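Local coordinates for protein putative rhamnosidase (Streptomyces avermitilis, PDB 3W5M) that hydrolyses terminal non-reducing alpha-L-rhamnose from alpha-L-rhamnosides, including citrus flavonoids and gum arabic, and binds L-rhamnose through a calcium-dependent carbohydrate-binding module, at residues D718-V723 with A772-E777; G699-W704 with F764-D769; F660-L665 with W704-A709; Y729-S734 with T786-R791; G691-G696 with D757-A762. All blocks are in the same frame, centred on the assembly; numbering follows the deposited sequence.

Contact 1 (D718-V723 with A772-E777); sequences DALPSV and ARMATE
Met774 is the residue of 772-777 most covered by Leu720 and Val723 of helix 713-732. Its CG stands opposite the carbonyl carbon (chi1 -67°) and the chain runs on extended, so the thioether slides past Leu720, the two side chains pointing in opposite directions. Leu720 CD1 rests 4.0 Å from Met774 CB and 4.1 Å from Met774 SD, while Val723 CG2 approaches the same sulfur, Met774 SD, more loosely, at 4.4 Å. One residue on, Ala775 receives the other branch: Leu720 CD2 lies 4.2 Å from Ala775 CA, against the backbone. Glu777 turns from the contact, its OE1 hydrogen-bonded to Tyr707 OH of helix 698-710. The helical segments run roughly antiparallel, their axes 10.5 Å apart at an angle of 142°. With no hydrogen bond across and every touching residue buried, cohesion here rests on dispersion forces and the exclusion of water.

Contact 2 (G699-W704 with F764-D769); sequences GVTVPW and FAHSAD
Val700 presents both of its branches to Ser767 because chi1 of -163° sets CG1 opposite the backbone N and CG2 opposite the carbonyl carbon. Val700 CG2 thereby comes 3.6 Å from Ser767 OG, and Val700 CG1 settles 3.9 Å from Ser767 O. Ser767 is turned to suit, its OG opposite its own carbonyl carbon (chi1 -75°). That hydroxyl is not spent on the valine, a packing partner alone, since it is hydrogen-bonded to Asp697 OD1 one turn back from Thr701. A second, looser point of contact lies alongside: Thr701 CG2 meets the edge of the His766 ring, near its plane, 4.3 Å from His766 CD2. Thr701 OG1 goes elsewhere, to Asn645 OD1, so its polar branch is bonded to Asn645 while its methyl packs on His766. The side chains of Thr701 and Trp695, a residue that binds L-rhamnose, are about 9 Å apart, so this packing lies near the sugar site without forming part of it. Around it, Val700 also touches Trp726 of helix 713-732. Such helix-on-helix packing, here between helices 698-710 and 756-777, is what builds the (alpha/alpha)6-barrel of this glycoside hydrolase family 78 enzyme.

Contact 3 (F660-L665 with W704-A709); sequences FLTKWL and WALYQA
No ring enters the meeting of Leu706 with Leu661, Thr662 and Leu665; the flat groups of the two helices are turned elsewhere. The indole of Trp704 has Gln708 CG over one face, 3.6 Å above the plane and offset toward the rim, and it packs on helix 756-777. Trp664 likewise looks away, its NE1 bonded to Ala682 O, and Phe660 stacks on Phe624. What meets between 660-665 and 704-709 is mostly aliphatic. Leu706, with CG opposite its carbonyl carbon (chi1 -63°), drives its forked end against a turn of the other helix. Leu706 CD1 lies 3.9 Å from Leu661 CB, and the same CD1 meets Leu665 CD1 tip to tip at 4.0 Å. Leu706 CD2, the second branch, rests 4.0 Å from Leu661 CD1, so Leu661 is touched by both methyls as the two side chains pass at a slant. Thr662 is met at its backbone N, 4.0 Å from Leu706 CD1. The segments are nearly antiparallel, at 155°, and their axes come no closer than 11.1 Å. One leucine thus carries the whole of its segment's share in the contact. The chemistry is mainly apolar: the leucine methyls pack on aliphatic carbon and brush Thr662, whose hydroxyl is already bonded to Ala658 O, and no hydrogen bond crosses.

Contact 4 (Y729-S734 with T786-R791); sequences YLEKHS and TDLFTR
In the (alpha/alpha)6-barrel, the C-terminal end of helix 713-732 passes near helix 783-800, and Glu731 reaches toward Leu788 and Arg791. The encounter is slight and lies at the protein surface, where Glu731 and Arg791 are exposed while Leu788 is buried. Glu731 has CG opposite its backbone N (chi1 176°) and an extended chain beyond, which carries the carboxylate toward the other helix. Glu731 OE2 comes to the edge of the Arg791 guanidinium, near that group's plane, with 4.1 Å to Arg791 NH1. The carboxylate and guanidinium planes are only 18° apart, yet at this separation the two opposite charges fall beyond salt-bridge range and probably attract each other only through longer-range electrostatics. Arg791 has a firmer partner on its own helix: its chain bends at chi3, and NE donates to Asp787 OD2 at 3.2 Å, along a fairly straight path of 158°, as part of a salt bridge. A weak bond from NH2 reaches the same oxygen. Beneath the charges, Leu788 CD1 lies 4.4 Å from Glu731 OE2, and the leucine packs inward on Ala768 of helix 756-777. The backbone carbonyl of Glu731, by contrast, is bonded where the helix gives way to loop at His733: Ser734 OG bonds to Glu731 O at 2.7 Å, from above the carbonyl plane.

Contact 5 (G691-G696 with D757-A762); sequences GVAGWG and DVIATA
Ala693 pushes its single methyl into helix 756-777 hard enough that Ala693 CB sits 3.5 Å from Ala760 CA, closer than carbons usually pack. The methyl of Ala760 flanks it, with 3.8 Å between the two CB atoms. Small residues on both sides are what let the loop lie so near the helix, the CA atoms of Ala693 and Ala760 being 5.0 Å apart. Looser is the fit to Ile759, whose CG2 stays 4.4 Å from Ala693 CB. Toward Gly691 and Val692 the loop becomes partly exposed, and Val692 points away from the helix. The loop turns back on itself there, Val692 O accepting bonds from both Trp695 N and Gly696 N. Trp695, which binds L-rhamnose, turns an edge of its indole to Ala693 O, in the ring plane. In the chain the loop joins helix 658-671 to helix 698-710, and it is backed by helix 756-777, which in turn packs on Phe796 of helix 783-800.

In the fold
From the N terminus, helix 658-671 comes first, and contact 3 closes the earliest loop when it meets helix 698-710. Contact 5 opens inside that loop, and contact 2 opens at its end, sharing Trp704 with contact 3; both close only at helix 756-777, so both cross contact 3. Contacts 1 and 4 open later, on helix 713-732, in series with contact 3. Helix 756-777 then receives contacts 5, 2 and 1 in turn along its length, and contact 4 ends last, on helix 783-800. Contacts 1, 2, 4 and 5 cross one another. Contacts 1, 2 and 5 tie helices 713-732 and 698-710 and the loop bearing Trp695 to helix 756-777, while contacts 3 and 4 join other pairs of barrel helices.

Contact 1 (D718-V723 with A772-E777)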
# COMPACT_ATOMS: atom_id res chain seq x y z
N ASP A 718 1.01 -20.03 11.74
CA ASP A 718 -0.20 -19.23 11.72
C ASP A 718 -0.97 -19.38 10.40
O ASP A 718 -2.16 -19.11 10.37
CB ASP A 718 0.16 -17.74 11.93
CG ASP A 718 0.56 -17.43 13.38
OD1 ASP A 718 0.30 -18.25 14.30
OD2 ASP A 718 1.14 -16.35 13.61
N ALA A 719 -0.29 -19.83 9.34
CA ALA A 719 -0.87 -19.94 7.99
C ALA A 719 -1.43 -21.34 7.77
O ALA A 719 -2.41 -21.51 7.06
CB ALA A 719 0.20 -19.65 6.93
N LEU A 720 -0.83 -22.35 8.41
CA LEU A 720 -1.16 -23.74 8.01
C LEU A 720 -2.65 -24.13 8.08
O LEU A 720 -3.14 -24.71 7.12
CB LEU A 720 -0.19 -24.78 8.65
CG LEU A 720 -0.26 -26.20 8.05
CD1 LEU A 720 0.04 -26.22 6.56
CD2 LEU A 720 0.67 -27.14 8.82
N PRO A 721 -3.40 -23.76 9.15
CA PRO A 721 -4.86 -24.07 9.16
C PRO A 721 -5.67 -23.43 8.01
O PRO A 721 -6.57 -24.07 7.46
CB PRO A 721 -5.32 -23.53 10.52
CG PRO A 721 -4.07 -23.54 11.36
CD PRO A 721 -2.97 -23.15 10.42
N SER A 722 -5.35 -22.18 7.65
CA SER A 722 -6.01 -21.53 6.48
C SER A 722 -5.63 -22.23 5.18
O SER A 722 -6.45 -22.32 4.27
CB SER A 722 -5.67 -20.03 6.39
OG SER A 722 -4.30 -19.84 6.07
N VAL A 723 -4.40 -22.76 5.11
CA VAL A 723 -3.90 -23.50 3.95
C VAL A 723 -4.69 -24.82 3.81
O VAL A 723 -5.16 -25.14 2.73
CB VAL A 723 -2.38 -23.75 4.06
CG1 VAL A 723 -1.88 -24.78 3.04
CG2 VAL A 723 -1.61 -22.44 3.86
N ALA A 772 2.74 -29.66 2.30
CA ALA A 772 3.54 -30.78 2.83
C ALA A 772 4.89 -30.29 3.36
O ALA A 772 5.36 -30.77 4.40
CB ALA A 772 3.75 -31.87 1.77
N ARG A 773 5.49 -29.34 2.66
CA ARG A 773 6.76 -28.76 3.06
C ARG A 773 6.60 -28.03 4.40
O ARG A 773 7.48 -28.14 5.26
CB ARG A 773 7.31 -27.84 1.97
CG ARG A 773 7.74 -28.57 0.68
CD ARG A 773 8.49 -27.61 -0.23
NE ARG A 773 8.15 -27.80 -1.65
CZ ARG A 773 8.49 -26.94 -2.61
NH1 ARG A 773 9.17 -25.82 -2.31
NH2 ARG A 773 8.14 -27.19 -3.87
N MET A 774 5.49 -27.30 4.56
CA MET A 774 5.19 -26.58 5.81
C MET A 774 4.99 -27.55 6.98
O MET A 774 5.56 -27.35 8.06
CB MET A 774 3.92 -25.73 5.68
CG MET A 774 4.07 -24.57 4.71
SD MET A 774 2.56 -23.58 4.68
CE MET A 774 2.96 -22.40 3.40
N ALA A 775 4.17 -28.58 6.76
CA ALA A 775 3.89 -29.59 7.79
C ALA A 775 5.21 -30.16 8.26
O ALA A 775 5.44 -30.33 9.48
CB ALA A 775 2.98 -30.69 7.24
N THR A 776 6.08 -30.45 7.30
CA THR A 776 7.41 -31.02 7.54
C THR A 776 8.27 -30.08 8.40
O THR A 776 8.81 -30.49 9.42
CB THR A 776 8.10 -31.41 6.22
OG1 THR A 776 7.33 -32.43 5.57
CG2 THR A 776 9.50 -31.93 6.43
N GLU A 777 8.39 -28.82 7.99
CA GLU A 777 9.16 -27.86 8.80
C GLU A 777 8.64 -27.71 10.22
O GLU A 777 9.42 -27.47 11.14
CB GLU A 777 9.23 -26.50 8.11
CG GLU A 777 9.94 -26.54 6.75
CD GLU A 777 11.40 -27.00 6.82
OE1 GLU A 777 12.18 -26.42 7.60
OE2 GLU A 777 11.77 -27.93 6.09

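Contact 2 (G699-W704 with F764-D769)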
# COMPACT_ATOMS: atom_id res chain seq x y z
N GLY A 699 -2.04 -17.11 -0.14
CA GLY A 699 -2.21 -17.64 1.23
C GLY A 699 -1.26 -18.78 1.60
O GLY A 699 -1.03 -19.03 2.79
N VAL A 700 -0.74 -19.49 0.59
CA VAL A 700 0.26 -20.54 0.74
C VAL A 700 1.68 -20.07 0.37
O VAL A 700 2.65 -20.30 1.11
CB VAL A 700 -0.10 -21.77 -0.16
CG1 VAL A 700 0.68 -23.00 0.31
CG2 VAL A 700 -1.60 -22.00 -0.19
N THR A 701 1.80 -19.37 -0.76
CA THR A 701 3.10 -19.04 -1.32
C THR A 701 3.80 -17.91 -0.59
O THR A 701 5.01 -17.87 -0.53
CB THR A 701 3.04 -18.63 -2.81
OG1 THR A 701 2.18 -17.51 -2.95
CG2 THR A 701 2.48 -19.77 -3.69
N VAL A 702 3.01 -16.99 -0.06
CA VAL A 702 3.61 -15.85 0.65
C VAL A 702 4.19 -16.27 2.04
O VAL A 702 5.31 -15.87 2.39
CB VAL A 702 2.64 -14.65 0.68
CG1 VAL A 702 3.26 -13.52 1.46
CG2 VAL A 702 2.38 -14.13 -0.75
N PRO A 703 3.45 -17.08 2.84
CA PRO A 703 4.10 -17.62 4.04
C PRO A 703 5.36 -18.41 3.70
O PRO A 703 6.38 -18.31 4.39
CB PRO A 703 3.02 -18.50 4.66
CG PRO A 703 1.74 -17.87 4.22
CD PRO A 703 2.00 -17.34 2.84
N TRP A 704 5.31 -19.20 2.62
CA TRP A 704 6.49 -19.96 2.27
C TRP A 704 7.65 -19.07 1.86
O TRP A 704 8.80 -19.31 2.25
CB TRP A 704 6.19 -20.98 1.15
CG TRP A 704 7.34 -21.91 0.93
CD1 TRP A 704 8.17 -21.95 -0.15
CD2 TRP A 704 7.80 -22.92 1.84
NE1 TRP A 704 9.13 -22.94 0.02
CE2 TRP A 704 8.93 -23.55 1.23
CE3 TRP A 704 7.38 -23.36 3.11
CZ2 TRP A 704 9.64 -24.59 1.85
CZ3 TRP A 704 8.09 -24.41 3.74
CH2 TRP A 704 9.21 -25.01 3.09
N PHE A 764 -3.07 -25.83 -7.85
CA PHE A 764 -3.64 -26.73 -6.86
C PHE A 764 -2.58 -27.71 -6.33
O PHE A 764 -2.38 -27.84 -5.11
CB PHE A 764 -4.87 -27.45 -7.50
CG PHE A 764 -5.59 -28.45 -6.61
CD1 PHE A 764 -5.55 -28.38 -5.21
CD2 PHE A 764 -6.36 -29.45 -7.19
CE1 PHE A 764 -6.25 -29.29 -4.43
CE2 PHE A 764 -7.07 -30.36 -6.40
CZ PHE A 764 -7.01 -30.28 -5.02
N ALA A 765 -1.89 -28.39 -7.25
CA ALA A 765 -0.78 -29.28 -6.91
C ALA A 765 0.30 -28.57 -6.13
O ALA A 765 0.77 -29.10 -5.12
CB ALA A 765 -0.17 -29.88 -8.18
N HIS A 766 0.71 -27.39 -6.60
CA HIS A 766 1.79 -26.64 -5.97
C HIS A 766 1.43 -26.26 -4.53
O HIS A 766 2.30 -26.31 -3.63
CB HIS A 766 2.11 -25.37 -6.77
CG HIS A 766 3.33 -24.63 -6.28
ND1 HIS A 766 4.58 -25.21 -6.24
CD2 HIS A 766 3.49 -23.36 -5.85
CE1 HIS A 766 5.46 -24.33 -5.80
NE2 HIS A 766 4.82 -23.20 -5.55
N SER A 767 0.18 -25.84 -4.33
CA SER A 767 -0.31 -25.57 -2.98
C SER A 767 -0.27 -26.81 -2.07
O SER A 767 0.11 -26.71 -0.91
CB SER A 767 -1.70 -24.95 -3.00
OG SER A 767 -1.58 -23.61 -3.40
N ALA A 768 -0.64 -27.98 -2.61
CA ALA A 768 -0.52 -29.23 -1.85
C ALA A 768 0.93 -29.55 -1.49
O ALA A 768 1.22 -30.01 -0.38
CB ALA A 768 -1.14 -30.39 -2.64
N ASP A 769 1.84 -29.30 -2.43
CA ASP A 769 3.28 -29.52 -2.29
C ASP A 769 3.80 -28.62 -1.16
O ASP A 769 4.49 -29.07 -0.24
CB ASP A 769 3.98 -29.16 -3.60
CG ASP A 769 5.48 -29.38 -3.59
OD1 ASP A 769 6.09 -29.76 -2.56
OD2 ASP A 769 6.10 -29.16 -4.65

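Contact 3 (F660-L665 with W704-A709)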
# COMPACT_ATOMS: atom_id res chain seq x y z
N PHE A 660 5.68 -6.50 7.29
CA PHE A 660 4.68 -5.97 6.35
C PHE A 660 3.79 -7.10 5.83
O PHE A 660 2.56 -6.98 5.85
CB PHE A 660 5.35 -5.25 5.16
CG PHE A 660 4.39 -4.39 4.35
CD1 PHE A 660 3.89 -3.17 4.87
CD2 PHE A 660 4.00 -4.79 3.08
CE1 PHE A 660 3.01 -2.38 4.12
CE2 PHE A 660 3.12 -4.00 2.32
CZ PHE A 660 2.63 -2.79 2.85
N LEU A 661 4.41 -8.18 5.37
CA LEU A 661 3.62 -9.29 4.83
C LEU A 661 2.99 -10.18 5.90
O LEU A 661 1.94 -10.75 5.66
CB LEU A 661 4.41 -10.10 3.77
CG LEU A 661 4.81 -9.17 2.63
CD1 LEU A 661 5.75 -9.96 1.73
CD2 LEU A 661 3.61 -8.61 1.86
N THR A 662 3.62 -10.28 7.07
CA THR A 662 2.94 -10.87 8.26
C THR A 662 1.61 -10.19 8.53
O THR A 662 0.59 -10.85 8.69
CB THR A 662 3.83 -10.87 9.53
OG1 THR A 662 5.02 -11.63 9.27
CG2 THR A 662 3.10 -11.48 10.74
N LYS A 663 1.63 -8.86 8.59
CA LYS A 663 0.43 -8.08 8.77
C LYS A 663 -0.57 -8.37 7.64
O LYS A 663 -1.76 -8.60 7.90
CB LYS A 663 0.78 -6.57 8.79
CG LYS A 663 -0.41 -5.67 9.01
CD LYS A 663 -1.02 -5.27 7.69
CE LYS A 663 -2.10 -4.23 7.88
NZ LYS A 663 -2.71 -3.94 6.57
N TRP A 664 -0.10 -8.35 6.40
CA TRP A 664 -1.02 -8.55 5.27
C TRP A 664 -1.65 -9.97 5.31
O TRP A 664 -2.82 -10.13 4.98
CB TRP A 664 -0.36 -8.31 3.92
CG TRP A 664 -1.34 -8.53 2.79
CD1 TRP A 664 -2.38 -7.72 2.43
CD2 TRP A 664 -1.39 -9.67 1.91
NE1 TRP A 664 -3.06 -8.28 1.37
CE2 TRP A 664 -2.47 -9.46 1.02
CE3 TRP A 664 -0.63 -10.83 1.79
CZ2 TRP A 664 -2.82 -10.38 0.03
CZ3 TRP A 664 -0.96 -11.75 0.78
CH2 TRP A 664 -2.07 -11.52 -0.06
N LEU A 665 -0.89 -10.96 5.71
CA LEU A 665 -1.47 -12.33 5.78
C LEU A 665 -2.55 -12.43 6.84
O LEU A 665 -3.48 -13.24 6.71
CB LEU A 665 -0.37 -13.37 6.02
CG LEU A 665 0.56 -13.61 4.84
CD1 LEU A 665 1.83 -14.30 5.35
CD2 LEU A 665 -0.17 -14.43 3.79
N TRP A 704 5.31 -19.20 2.62
CA TRP A 704 6.49 -19.96 2.27
C TRP A 704 7.65 -19.07 1.86
O TRP A 704 8.80 -19.31 2.25
CB TRP A 704 6.19 -20.98 1.15
CG TRP A 704 7.34 -21.91 0.93
CD1 TRP A 704 8.17 -21.95 -0.15
CD2 TRP A 704 7.80 -22.92 1.84
NE1 TRP A 704 9.13 -22.94 0.02
CE2 TRP A 704 8.93 -23.55 1.23
CE3 TRP A 704 7.38 -23.36 3.11
CZ2 TRP A 704 9.64 -24.59 1.85
CZ3 TRP A 704 8.09 -24.41 3.74
CH2 TRP A 704 9.21 -25.01 3.09
N ALA A 705 7.36 -18.04 1.07
CA ALA A 705 8.40 -17.09 0.69
C ALA A 705 9.03 -16.42 1.93
O ALA A 705 10.25 -16.28 1.99
CB ALA A 705 7.84 -16.07 -0.32
N LEU A 706 8.22 -16.05 2.93
CA LEU A 706 8.76 -15.44 4.17
C LEU A 706 9.58 -16.47 4.93
O LEU A 706 10.64 -16.18 5.44
CB LEU A 706 7.67 -14.88 5.07
CG LEU A 706 6.78 -13.74 4.56
CD1 LEU A 706 5.67 -13.35 5.53
CD2 LEU A 706 7.61 -12.48 4.23
N TYR A 707 9.12 -17.70 4.95
CA TYR A 707 9.90 -18.74 5.61
C TYR A 707 11.28 -18.96 4.95
O TYR A 707 12.31 -19.02 5.65
CB TYR A 707 9.09 -20.03 5.70
CG TYR A 707 9.89 -21.10 6.38
CD1 TYR A 707 10.17 -21.01 7.75
CD2 TYR A 707 10.39 -22.19 5.67
CE1 TYR A 707 10.91 -21.98 8.40
CE2 TYR A 707 11.13 -23.18 6.32
CZ TYR A 707 11.38 -23.05 7.68
OH TYR A 707 12.12 -24.00 8.37
N GLN A 708 11.32 -19.06 3.63
CA GLN A 708 12.58 -19.15 2.90
C GLN A 708 13.54 -17.97 3.17
O GLN A 708 14.74 -18.17 3.40
CB GLN A 708 12.30 -19.29 1.40
CG GLN A 708 11.74 -20.66 1.07
CD GLN A 708 12.75 -21.75 1.38
OE1 GLN A 708 13.89 -21.70 0.88
NE2 GLN A 708 12.37 -22.70 2.21
N ALA A 709 13.01 -16.75 3.17
CA ALA A 709 13.87 -15.57 3.35
C ALA A 709 14.31 -15.36 4.78
O ALA A 709 15.46 -14.94 5.03
CB ALA A 709 13.19 -14.30 2.82

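Contact 4 (Y729-S734 with T786-R791)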
# COMPACT_ATOMS: atom_id res chain seq x y z
N TYR A 729 -11.20 -26.60 0.10
CA TYR A 729 -11.97 -25.85 -0.89
C TYR A 729 -11.61 -26.27 -2.31
O TYR A 729 -12.50 -26.48 -3.14
CB TYR A 729 -11.77 -24.32 -0.73
CG TYR A 729 -12.33 -23.53 -1.90
CD1 TYR A 729 -13.66 -23.11 -1.91
CD2 TYR A 729 -11.53 -23.23 -3.01
CE1 TYR A 729 -14.18 -22.41 -3.00
CE2 TYR A 729 -12.03 -22.50 -4.07
CZ TYR A 729 -13.35 -22.12 -4.07
OH TYR A 729 -13.82 -21.42 -5.14
N LEU A 730 -10.33 -26.39 -2.61
CA LEU A 730 -9.89 -26.66 -3.97
C LEU A 730 -10.25 -28.08 -4.40
O LEU A 730 -10.58 -28.32 -5.56
CB LEU A 730 -8.38 -26.45 -4.09
CG LEU A 730 -7.89 -24.99 -4.07
CD1 LEU A 730 -6.37 -25.00 -4.02
CD2 LEU A 730 -8.39 -24.17 -5.27
N GLU A 731 -10.16 -29.02 -3.47
CA GLU A 731 -10.55 -30.41 -3.77
C GLU A 731 -12.05 -30.52 -4.04
O GLU A 731 -12.47 -31.23 -4.96
CB GLU A 731 -10.15 -31.35 -2.64
CG GLU A 731 -10.61 -32.78 -2.83
CD GLU A 731 -9.71 -33.80 -2.14
OE1 GLU A 731 -9.26 -33.54 -1.00
OE2 GLU A 731 -9.46 -34.87 -2.75
N LYS A 732 -12.86 -29.80 -3.26
CA LYS A 732 -14.30 -29.77 -3.48
C LYS A 732 -14.66 -29.17 -4.85
O LYS A 732 -15.55 -29.67 -5.54
CB LYS A 732 -14.99 -29.00 -2.36
CG LYS A 732 -16.50 -29.10 -2.37
CD LYS A 732 -17.12 -28.20 -1.32
CE LYS A 732 -18.64 -28.28 -1.38
NZ LYS A 732 -19.24 -27.04 -0.80
N HIS A 733 -13.94 -28.13 -5.25
CA HIS A 733 -14.12 -27.49 -6.56
C HIS A 733 -13.15 -27.98 -7.64
O HIS A 733 -12.41 -27.21 -8.28
CB HIS A 733 -14.10 -25.96 -6.38
CG HIS A 733 -15.15 -25.48 -5.43
ND1 HIS A 733 -16.33 -24.92 -5.86
CD2 HIS A 733 -15.24 -25.56 -4.08
CE1 HIS A 733 -17.08 -24.63 -4.81
NE2 HIS A 733 -16.44 -25.01 -3.72
N SER A 734 -13.16 -29.30 -7.83
CA SER A 734 -12.36 -29.98 -8.86
C SER A 734 -13.04 -31.31 -9.22
O SER A 734 -13.87 -31.81 -8.46
CB SER A 734 -10.93 -30.23 -8.38
OG SER A 734 -10.97 -31.09 -7.26
N THR A 786 1.36 -34.83 1.24
CA THR A 786 2.24 -35.42 0.26
C THR A 786 1.44 -36.33 -0.68
O THR A 786 1.67 -36.34 -1.90
CB THR A 786 3.39 -36.20 0.93
OG1 THR A 786 4.20 -35.27 1.65
CG2 THR A 786 4.26 -36.87 -0.12
N ASP A 787 0.52 -37.08 -0.09
CA ASP A 787 -0.35 -37.98 -0.83
C ASP A 787 -1.27 -37.19 -1.78
O ASP A 787 -1.46 -37.58 -2.94
CB ASP A 787 -1.18 -38.83 0.14
CG ASP A 787 -2.33 -39.57 -0.56
OD1 ASP A 787 -2.06 -40.37 -1.48
OD2 ASP A 787 -3.51 -39.33 -0.20
N LEU A 788 -1.82 -36.09 -1.28
CA LEU A 788 -2.63 -35.19 -2.12
C LEU A 788 -1.85 -34.68 -3.30
O LEU A 788 -2.36 -34.71 -4.42
CB LEU A 788 -3.20 -34.02 -1.32
CG LEU A 788 -3.99 -33.00 -2.15
CD1 LEU A 788 -5.21 -33.62 -2.83
CD2 LEU A 788 -4.41 -31.82 -1.28
N PHE A 789 -0.63 -34.17 -3.06
CA PHE A 789 0.27 -33.70 -4.11
C PHE A 789 0.54 -34.77 -5.16
O PHE A 789 0.39 -34.50 -6.35
CB PHE A 789 1.60 -33.19 -3.53
CG PHE A 789 2.62 -32.80 -4.58
CD1 PHE A 789 2.29 -31.92 -5.60
CD2 PHE A 789 3.91 -33.31 -4.53
CE1 PHE A 789 3.22 -31.55 -6.55
CE2 PHE A 789 4.85 -32.95 -5.48
CZ PHE A 789 4.51 -32.07 -6.51
N THR A 790 0.94 -35.96 -4.70
CA THR A 790 1.15 -37.14 -5.58
C THR A 790 -0.06 -37.38 -6.51
O THR A 790 0.10 -37.61 -7.71
CB THR A 790 1.37 -38.41 -4.73
OG1 THR A 790 2.47 -38.21 -3.85
CG2 THR A 790 1.67 -39.62 -5.63
N ARG A 791 -1.26 -37.34 -5.93
CA ARG A 791 -2.48 -37.62 -6.70
C ARG A 791 -2.83 -36.54 -7.72
O ARG A 791 -3.25 -36.86 -8.83
CB ARG A 791 -3.65 -37.94 -5.80
CG ARG A 791 -3.48 -39.28 -5.10
CD ARG A 791 -4.72 -39.66 -4.32
NE ARG A 791 -4.86 -38.86 -3.11
CZ ARG A 791 -5.79 -37.93 -2.93
NH1 ARG A 791 -6.66 -37.64 -3.90
NH2 ARG A 791 -5.84 -37.27 -1.79

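Contact 5 (G691-G696 with D757-A762)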
# COMPACT_ATOMS: atom_id res chain seq x y z
N GLY A 691 -11.25 -17.70 -4.79
CA GLY A 691 -11.03 -19.07 -5.30
C GLY A 691 -10.32 -19.16 -6.63
O GLY A 691 -10.48 -20.15 -7.37
N VAL A 692 -9.49 -18.16 -6.94
CA VAL A 692 -8.82 -18.09 -8.21
C VAL A 692 -7.38 -18.55 -8.11
O VAL A 692 -6.57 -17.97 -7.34
CB VAL A 692 -8.83 -16.64 -8.75
CG1 VAL A 692 -7.92 -16.48 -9.96
CG2 VAL A 692 -10.26 -16.19 -9.02
N ALA A 693 -7.04 -19.55 -8.93
CA ALA A 693 -5.66 -20.03 -9.06
C ALA A 693 -4.62 -18.96 -9.36
O ALA A 693 -4.77 -18.20 -10.30
CB ALA A 693 -5.59 -21.10 -10.14
N GLY A 694 -3.54 -18.96 -8.57
CA GLY A 694 -2.43 -18.03 -8.73
C GLY A 694 -2.70 -16.72 -8.01
O GLY A 694 -1.81 -15.87 -7.89
N TRP A 695 -3.93 -16.55 -7.54
CA TRP A 695 -4.34 -15.36 -6.80
C TRP A 695 -4.51 -15.82 -5.34
O TRP A 695 -3.62 -15.61 -4.52
CB TRP A 695 -5.61 -14.70 -7.43
CG TRP A 695 -5.22 -13.60 -8.43
CD1 TRP A 695 -5.37 -12.24 -8.26
CD2 TRP A 695 -4.55 -13.77 -9.68
NE1 TRP A 695 -4.87 -11.57 -9.34
CE2 TRP A 695 -4.35 -12.48 -10.23
CE3 TRP A 695 -4.14 -14.90 -10.43
CZ2 TRP A 695 -3.73 -12.28 -11.46
CZ3 TRP A 695 -3.52 -14.69 -11.66
CH2 TRP A 695 -3.32 -13.40 -12.16
N GLY A 696 -5.60 -16.52 -5.04
CA GLY A 696 -5.87 -17.05 -3.71
C GLY A 696 -4.70 -17.84 -3.15
O GLY A 696 -4.51 -17.89 -1.92
N ASP A 757 -7.32 -24.15 -17.23
CA ASP A 757 -7.39 -25.41 -16.47
C ASP A 757 -6.00 -26.02 -16.19
O ASP A 757 -5.78 -26.59 -15.14
CB ASP A 757 -8.33 -26.46 -17.10
CG ASP A 757 -8.00 -26.76 -18.56
OD1 ASP A 757 -7.53 -25.87 -19.30
OD2 ASP A 757 -8.24 -27.91 -18.99
N VAL A 758 -5.06 -25.87 -17.12
CA VAL A 758 -3.66 -26.23 -16.90
C VAL A 758 -3.10 -25.39 -15.74
O VAL A 758 -2.48 -25.91 -14.80
CB VAL A 758 -2.80 -26.01 -18.17
CG1 VAL A 758 -1.32 -26.26 -17.92
CG2 VAL A 758 -3.30 -26.89 -19.31
N ILE A 759 -3.34 -24.09 -15.80
CA ILE A 759 -2.91 -23.17 -14.74
C ILE A 759 -3.51 -23.53 -13.39
O ILE A 759 -2.78 -23.63 -12.38
CB ILE A 759 -3.30 -21.71 -15.03
CG1 ILE A 759 -2.60 -21.15 -16.29
CG2 ILE A 759 -3.09 -20.83 -13.79
CD1 ILE A 759 -1.09 -21.27 -16.34
N ALA A 760 -4.82 -23.70 -13.35
CA ALA A 760 -5.52 -23.94 -12.11
C ALA A 760 -5.13 -25.27 -11.48
O ALA A 760 -4.94 -25.35 -10.27
CB ALA A 760 -7.03 -23.88 -12.31
N THR A 761 -4.99 -26.31 -12.31
CA THR A 761 -4.60 -27.60 -11.75
C THR A 761 -3.12 -27.55 -11.29
O THR A 761 -2.81 -28.12 -10.26
CB THR A 761 -4.90 -28.77 -12.72
OG1 THR A 761 -6.28 -28.72 -13.13
CG2 THR A 761 -4.70 -30.08 -11.99
N ALA A 762 -2.25 -26.83 -12.00
CA ALA A 762 -0.85 -26.69 -11.60
C ALA A 762 -0.73 -25.99 -10.23
O ALA A 762 -0.03 -26.46 -9.32
CB ALA A 762 -0.07 -25.93 -12.66